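Local atomic coordinates of probable aromatic acid decarboxylase (Aquifex aeolicus, PDB entry 2EJB), a protein that probably joins a dimethylallyl group from dimethylallyl phosphate to FMN, making the prenylated flavin cofactor used by UbiD-type decarboxylases. Residues Cys7-Ser12 against Val85-Cys90; Val122-Glu127 against Val149-Ala154; Ile35-Lys40 against His64-Phe69. All blocks are in the same frame, centred on the assembly; numbering follows the deposited sequence.

Contact 1 of 3, residues Cys7-Ser12 against Val85-Cys90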
# COMPACT_ATOMS: atom_id res chain seq x y z
N CYS A 7 15.34 -8.68 -7.67
CA CYS A 7 14.79 -8.40 -8.99
C CYS A 7 14.07 -7.06 -8.92
O CYS A 7 13.28 -6.82 -8.01
CB CYS A 7 13.79 -9.49 -9.39
SG CYS A 7 14.46 -11.17 -9.39
N ILE A 8 14.34 -6.20 -9.90
CA ILE A 8 13.71 -4.89 -9.95
C ILE A 8 12.88 -4.80 -11.22
O ILE A 8 13.41 -4.85 -12.33
CB ILE A 8 14.78 -3.77 -9.92
CG1 ILE A 8 15.71 -4.01 -8.73
CG2 ILE A 8 14.12 -2.40 -9.82
CD1 ILE A 8 16.79 -2.95 -8.55
N THR A 9 11.56 -4.70 -11.06
CA THR A 9 10.66 -4.64 -12.19
C THR A 9 10.24 -3.21 -12.54
O THR A 9 10.51 -2.27 -11.79
CB THR A 9 9.39 -5.47 -11.94
OG1 THR A 9 8.66 -4.91 -10.83
CG2 THR A 9 9.76 -6.90 -11.62
N GLY A 10 9.57 -3.08 -13.68
CA GLY A 10 9.11 -1.78 -14.14
C GLY A 10 7.81 -1.33 -13.50
O GLY A 10 6.72 -1.62 -14.00
N ALA A 11 7.94 -0.63 -12.38
CA ALA A 11 6.79 -0.11 -11.65
C ALA A 11 7.24 1.16 -10.94
O ALA A 11 8.42 1.30 -10.59
CB ALA A 11 6.31 -1.14 -10.63
N SER A 12 6.32 2.09 -10.73
CA SER A 12 6.65 3.34 -10.06
C SER A 12 7.13 3.01 -8.66
O SER A 12 6.44 2.33 -7.90
CB SER A 12 5.43 4.26 -9.99
OG SER A 12 5.75 5.49 -9.35
N VAL A 85 14.54 -14.15 -1.83
CA VAL A 85 14.42 -13.48 -3.11
C VAL A 85 13.52 -12.28 -3.00
O VAL A 85 12.37 -12.39 -2.55
CB VAL A 85 13.83 -14.41 -4.19
CG1 VAL A 85 13.56 -13.61 -5.46
CG2 VAL A 85 14.80 -15.54 -4.48
N TYR A 86 14.04 -11.12 -3.40
CA TYR A 86 13.28 -9.88 -3.37
C TYR A 86 12.89 -9.48 -4.79
O TYR A 86 13.67 -9.64 -5.73
CB TYR A 86 14.11 -8.72 -2.79
CG TYR A 86 14.31 -8.76 -1.29
CD1 TYR A 86 15.58 -8.97 -0.75
CD2 TYR A 86 13.24 -8.55 -0.42
CE1 TYR A 86 15.77 -8.98 0.63
CE2 TYR A 86 13.43 -8.56 0.96
CZ TYR A 86 14.70 -8.77 1.47
OH TYR A 86 14.89 -8.77 2.83
N VAL A 87 11.68 -8.97 -4.92
CA VAL A 87 11.16 -8.47 -6.19
C VAL A 87 10.66 -7.10 -5.77
O VAL A 87 9.49 -6.92 -5.40
CB VAL A 87 10.00 -9.33 -6.74
CG1 VAL A 87 9.46 -8.73 -8.02
CG2 VAL A 87 10.49 -10.76 -7.01
N VAL A 88 11.58 -6.14 -5.80
CA VAL A 88 11.33 -4.77 -5.36
C VAL A 88 11.78 -3.72 -6.37
O VAL A 88 12.98 -3.56 -6.62
CB VAL A 88 12.07 -4.50 -4.03
CG1 VAL A 88 11.80 -3.08 -3.56
CG2 VAL A 88 11.65 -5.52 -2.97
N PRO A 89 10.83 -3.01 -6.99
CA PRO A 89 9.39 -3.18 -6.75
C PRO A 89 8.85 -4.27 -7.67
O PRO A 89 9.46 -4.59 -8.68
CB PRO A 89 8.82 -1.81 -7.10
CG PRO A 89 9.68 -1.40 -8.25
CD PRO A 89 11.08 -1.80 -7.79
N CYS A 90 7.70 -4.82 -7.31
CA CYS A 90 7.06 -5.86 -8.10
C CYS A 90 5.82 -5.29 -8.79
O CYS A 90 4.82 -5.01 -8.14
CB CYS A 90 6.65 -7.03 -7.20
SG CYS A 90 5.80 -8.38 -8.06

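Contact 2 of 3, residues Val122-Glu127 against Val149-Ala154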
# COMPACT_ATOMS: atom_id res chain seq x y z
N VAL A 122 9.88 -12.35 -1.38
CA VAL A 122 9.30 -11.11 -0.87
C VAL A 122 9.00 -10.11 -2.00
O VAL A 122 9.88 -9.77 -2.78
CB VAL A 122 10.25 -10.45 0.15
CG1 VAL A 122 9.55 -9.31 0.87
CG2 VAL A 122 10.74 -11.49 1.16
N LEU A 123 7.76 -9.65 -2.05
CA LEU A 123 7.33 -8.71 -3.09
C LEU A 123 6.88 -7.37 -2.51
O LEU A 123 6.22 -7.32 -1.47
CB LEU A 123 6.17 -9.31 -3.89
CG LEU A 123 6.39 -10.37 -4.99
CD1 LEU A 123 7.61 -11.21 -4.74
CD2 LEU A 123 5.12 -11.23 -5.10
N LEU A 124 7.27 -6.28 -3.17
CA LEU A 124 6.86 -4.95 -2.73
C LEU A 124 5.90 -4.46 -3.80
O LEU A 124 6.32 -4.15 -4.91
CB LEU A 124 8.05 -3.97 -2.62
CG LEU A 124 7.61 -2.62 -2.03
CD1 LEU A 124 7.37 -2.80 -0.53
CD2 LEU A 124 8.67 -1.55 -2.26
N VAL A 125 4.62 -4.41 -3.46
CA VAL A 125 3.61 -3.98 -4.42
C VAL A 125 3.25 -2.51 -4.22
O VAL A 125 3.08 -2.04 -3.10
CB VAL A 125 2.34 -4.84 -4.31
CG1 VAL A 125 1.29 -4.34 -5.29
CG2 VAL A 125 2.68 -6.31 -4.60
N ARG A 126 3.14 -1.81 -5.34
CA ARG A 126 2.83 -0.39 -5.33
C ARG A 126 1.77 -0.15 -6.40
O ARG A 126 2.08 -0.02 -7.59
CB ARG A 126 4.11 0.40 -5.63
CG ARG A 126 4.03 1.91 -5.45
CD ARG A 126 3.32 2.57 -6.61
NE ARG A 126 2.07 3.17 -6.19
CZ ARG A 126 1.11 3.56 -7.02
NH1 ARG A 126 1.26 3.39 -8.33
NH2 ARG A 126 0.00 4.10 -6.54
N GLU A 127 0.51 -0.12 -5.98
CA GLU A 127 -0.61 0.10 -6.88
C GLU A 127 -1.78 0.70 -6.10
O GLU A 127 -1.88 0.51 -4.89
CB GLU A 127 -1.03 -1.21 -7.55
CG GLU A 127 -2.25 -1.09 -8.46
CD GLU A 127 -2.02 -0.11 -9.59
OE1 GLU A 127 -1.46 -0.52 -10.63
OE2 GLU A 127 -2.41 1.07 -9.43
N VAL A 149 4.51 -7.18 0.59
CA VAL A 149 4.69 -5.93 1.31
C VAL A 149 4.24 -4.79 0.41
O VAL A 149 4.82 -4.56 -0.65
CB VAL A 149 6.17 -5.69 1.68
CG1 VAL A 149 6.27 -4.46 2.57
CG2 VAL A 149 6.75 -6.92 2.38
N PRO A 150 3.19 -4.06 0.81
CA PRO A 150 2.74 -2.94 -0.02
C PRO A 150 3.67 -1.77 0.25
O PRO A 150 4.18 -1.64 1.36
CB PRO A 150 1.33 -2.68 0.50
CG PRO A 150 1.51 -2.93 1.97
CD PRO A 150 2.31 -4.22 1.99
N ALA A 151 3.93 -0.94 -0.74
CA ALA A 151 4.80 0.20 -0.52
C ALA A 151 3.95 1.28 0.16
O ALA A 151 3.58 2.27 -0.46
CB ALA A 151 5.36 0.71 -1.85
N SER A 152 3.63 1.05 1.43
CA SER A 152 2.81 1.98 2.20
C SER A 152 3.57 2.46 3.43
O SER A 152 3.42 1.90 4.53
CB SER A 152 1.50 1.30 2.65
OG SER A 152 0.79 0.77 1.54
N PRO A 153 4.41 3.50 3.27
CA PRO A 153 5.16 3.97 4.44
C PRO A 153 4.24 4.47 5.54
O PRO A 153 3.13 4.92 5.27
CB PRO A 153 6.04 5.08 3.85
CG PRO A 153 5.22 5.58 2.71
CD PRO A 153 4.70 4.32 2.09
N ALA A 154 4.70 4.37 6.77
CA ALA A 154 3.91 4.83 7.90
C ALA A 154 4.54 6.08 8.48
O ALA A 154 5.64 6.47 8.08
CB ALA A 154 3.83 3.75 8.94

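Contact 3 of 3, residues Ile35-Lys40 against His64-Phe69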
# COMPACT_ATOMS: atom_id res chain seq x y z
N ILE A 35 17.55 -6.78 -13.49
CA ILE A 35 16.88 -5.52 -13.77
C ILE A 35 16.12 -5.59 -15.08
O ILE A 35 16.71 -5.86 -16.13
CB ILE A 35 17.89 -4.36 -13.86
CG1 ILE A 35 18.82 -4.38 -12.65
CG2 ILE A 35 17.14 -3.04 -13.92
CD1 ILE A 35 19.92 -3.35 -12.71
N SER A 36 14.82 -5.35 -15.01
CA SER A 36 13.98 -5.38 -16.21
C SER A 36 14.25 -4.12 -17.04
O SER A 36 14.76 -3.13 -16.51
CB SER A 36 12.50 -5.43 -15.83
OG SER A 36 12.05 -4.17 -15.35
N ARG A 37 13.91 -4.16 -18.32
CA ARG A 37 14.11 -3.01 -19.20
C ARG A 37 13.14 -1.95 -18.70
O ARG A 37 13.48 -0.77 -18.59
CB ARG A 37 13.77 -3.38 -20.65
CG ARG A 37 12.28 -3.54 -20.88
CD ARG A 37 11.92 -4.34 -22.12
NE ARG A 37 10.53 -4.76 -22.03
CZ ARG A 37 10.06 -5.93 -22.45
NH1 ARG A 37 10.87 -6.82 -23.02
NH2 ARG A 37 8.77 -6.22 -22.30
N ASN A 38 11.93 -2.40 -18.39
CA ASN A 38 10.88 -1.54 -17.89
C ASN A 38 11.37 -0.75 -16.68
O ASN A 38 10.99 0.40 -16.50
CB ASN A 38 9.64 -2.37 -17.52
CG ASN A 38 8.52 -2.22 -18.55
OD1 ASN A 38 8.32 -3.09 -19.41
ND2 ASN A 38 7.79 -1.12 -18.47
N ALA A 39 12.22 -1.37 -15.87
CA ALA A 39 12.75 -0.72 -14.68
C ALA A 39 13.79 0.34 -15.02
O ALA A 39 13.88 1.37 -14.36
CB ALA A 39 13.36 -1.76 -13.75
N LYS A 40 14.58 0.08 -16.06
CA LYS A 40 15.62 1.02 -16.47
C LYS A 40 15.02 2.38 -16.81
O LYS A 40 15.45 3.41 -16.29
CB LYS A 40 16.39 0.47 -17.67
CG LYS A 40 17.07 -0.88 -17.44
CD LYS A 40 18.41 -0.93 -18.14
CE LYS A 40 19.14 -2.26 -17.95
NZ LYS A 40 20.51 -2.19 -18.54
N HIS A 64 22.37 -10.28 -13.82
CA HIS A 64 21.86 -11.28 -14.75
C HIS A 64 20.87 -10.64 -15.72
O HIS A 64 20.04 -9.83 -15.31
CB HIS A 64 21.17 -12.40 -13.98
CG HIS A 64 22.03 -13.04 -12.93
ND1 HIS A 64 22.50 -14.33 -13.04
CD2 HIS A 64 22.51 -12.56 -11.76
CE1 HIS A 64 23.23 -14.62 -11.97
NE2 HIS A 64 23.25 -13.56 -11.19
N GLU A 65 20.97 -11.01 -16.99
CA GLU A 65 20.08 -10.47 -18.02
C GLU A 65 18.65 -10.94 -17.79
O GLU A 65 18.41 -12.13 -17.58
CB GLU A 65 20.55 -10.91 -19.40
CG GLU A 65 21.77 -10.17 -19.90
CD GLU A 65 21.46 -8.73 -20.26
OE1 GLU A 65 21.02 -7.97 -19.37
OE2 GLU A 65 21.65 -8.36 -21.44
N GLU A 66 17.72 -10.00 -17.84
CA GLU A 66 16.31 -10.31 -17.62
C GLU A 66 15.79 -11.38 -18.56
O GLU A 66 14.72 -11.95 -18.33
CB GLU A 66 15.46 -9.05 -17.80
CG GLU A 66 15.46 -8.51 -19.21
CD GLU A 66 14.52 -7.32 -19.37
OE1 GLU A 66 13.30 -7.51 -19.22
OE2 GLU A 66 15.02 -6.21 -19.63
N ASN A 67 16.54 -11.67 -19.61
CA ASN A 67 16.12 -12.67 -20.58
C ASN A 67 16.98 -13.93 -20.54
O ASN A 67 16.69 -14.90 -21.23
CB ASN A 67 16.17 -12.09 -21.99
CG ASN A 67 17.59 -11.73 -22.42
OD1 ASN A 67 18.30 -11.01 -21.72
ND2 ASN A 67 18.00 -12.24 -23.57
N ASP A 68 18.01 -13.92 -19.71
CA ASP A 68 18.92 -15.06 -19.62
C ASP A 68 18.46 -16.18 -18.70
O ASP A 68 18.71 -16.16 -17.49
CB ASP A 68 20.31 -14.59 -19.19
CG ASP A 68 21.28 -15.74 -19.02
OD1 ASP A 68 21.07 -16.78 -19.69
OD2 ASP A 68 22.23 -15.62 -18.23
N PHE A 69 17.82 -17.19 -19.29
CA PHE A 69 17.32 -18.34 -18.54
C PHE A 69 18.38 -19.39 -18.23
O PHE A 69 18.05 -20.47 -17.75
CB PHE A 69 16.16 -19.00 -19.28
CG PHE A 69 14.93 -18.14 -19.37
CD1 PHE A 69 14.92 -16.99 -20.15
CD2 PHE A 69 13.78 -18.48 -18.66
CE1 PHE A 69 13.78 -16.19 -20.22
CE2 PHE A 69 12.64 -17.69 -18.73
CZ PHE A 69 12.64 -16.54 -19.51
O HOH W 1 19.35 -7.36 -15.57
O HOH W 2 18.54 -6.81 -18.43

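Contact 1 of 3, residues Cys7-Ser12 against Val85-Cys90
C7 and V87 pair as neighbours in the parallel sheet of this Rossmann-like flavoprotein fold, at the C-terminal ends of strands 3-8 and 82-90. Two hydrogen bonds join them: the amide N of C7 donates to Y86 O at 2.7 Å, and C7 O accepts from the amide N of V88 at 2.9 Å. CA of V87 makes a C-H...O contact with C7 O. Beyond this pair the second strand turns a corner at V88 and P89, with a cis peptide before the proline, and the pairing passes to P89 O, which receives T9 N at 3.2 Å. The proline ring packs against the first segment: its CD meets CG2 of I8 at 3.7 Å, the two side chains crossing at a slant, while its CG lies 4.1 Å from CB of A11. I8 CG1 reaches V88 O on the same side. The methyl CG2 of T9 instead meets CG1 of V87 at 4.0 Å, on the side where T94 of helix 92-100 adds to the packing. Further out, V14 of helix 14-26 touches P89, and I8 bonds through its backbone to V34 and S36. G10, A11 and S12, just beyond T9, the first residue past the strand, are predicted to bind FMN. With chi1 at 64°, OG1 of T9 lies between its backbone N and carbonyl carbon, where it is hydrogen-bonded to S91 N and modelled a very short 2.3 Å from P89 O, a distance too small to be taken literally.

Contact 2 of 3, residues Val122-Glu127 against Val149-Ala154
Strands 121-125 and 147-150 form the last parallel pair of the sheet, joined through helix 132-143 as a beta-alpha-beta unit, and they meet here at their C-terminal ends. Three backbone bonds stitch them: V149 N to L123 O at 2.7 Å, V125 N to V149 O at 2.8 Å, and A151 N to V125 O at 2.7 Å. V149 O is also approached by CA of L124, so this carbonyl serves an N-H and a C-H of adjacent residues. On the face carrying L124 and V149, the leucine has CG anti to its amide nitrogen (chi1 -175°) and chi2 at 74°, and CD1 reaches over the V149 carbonyl to 3.7 Å from CG1 of V149. The other branch of the valine, CG2, meets CG1 of V122 at 4.0 Å. V169 and L173 of helix 162-176 pack on L124 and V122 from this side, and Y16 of helix 14-26 touches both L124 and A151. The methyl of A151, at the centre of an inverse gamma turn, touches both the leucine and R126: it is 4.0 Å from CG of L124 and also 4.0 Å from CB of R126. The arginine chain then bends at chi2 and chi3, and its NH2 bonds to S152 O of the second subunit; the S152 hydroxyls of the two subunits also bond to each other. R126 is predicted to bind FMN. A predicted cofactor-binding residue just beyond a strand's C-terminal end, here beside the subunit interface, is typical of the Rossmann-like folds.

Contact 3 of 3, residues Ile35-Lys40 against His64-Phe69
E66 directs its carboxylate at the start of helix 37-45, where OE2 comes within 2.7 Å of the backbone N of R37 and 3.3 Å of R37 CB. Its CG lies between the backbone N and the carbonyl carbon (chi1 66°), and the chain runs extended from there, enough to carry the acid group across to the other segment. The R37 and E66 side chains cross at about a right angle, and the guanidinium and carboxylate planes are turned 35° apart. NH1 of R37 stays 4.6 Å from OE1 of E66, with the oxygen well out of the guanidinium plane, so the attraction is one of charge alone. Behind the carboxylate, E66 CB rests 3.8 Å from I35 O, and OE1 faces the CB of S36. The negative group thus sits by the first turn of the helix, where it would probably interact favourably with the helix dipole.

This is the level of the C-terminal ends of the strands in the parallel sheet, where strand 30-35 passes into helix 37-45 and strand 61-65 into a type I turn, E65 to D68. S36, a predicted FMN-binding residue, is the N-cap: its OG accepts from A39 N at 2.9 Å. The same hydroxyl has a weak bond to I8 O.

Two waters bridge the two segments near I35. One molecule accepts from I35 N at 2.8 Å and lies 2.6 Å from H64 O; a second lies between I35 O and E65 OE1, with a weak bond from E66 N. The imidazole of H64 turns elsewhere, its NE2 bonding to D32 OD1.

Overall arrangement
All three contacts lie at the C-terminal ends of the strands of one six-stranded parallel sheet, ordered 61-65, 30-35, 3-8, 82-90, 121-125, 147-150. Contact 3 is at one end, contact 1 in the middle and contact 2 at the other end; the centres of contacts 1 and 2 are about 10 Å apart, those of 1 and 3 about 11 Å, and those of 2 and 3 about 21 Å. In sequence, contact 3 falls between the two segments of contact 1, and contact 2 follows both. Contact 1 touches each of the others, through V85 and V122 on one flank and I8 and S36 on the other. Each contact contributes predicted FMN-binding residues, consistent with a cofactor site along these strand ends.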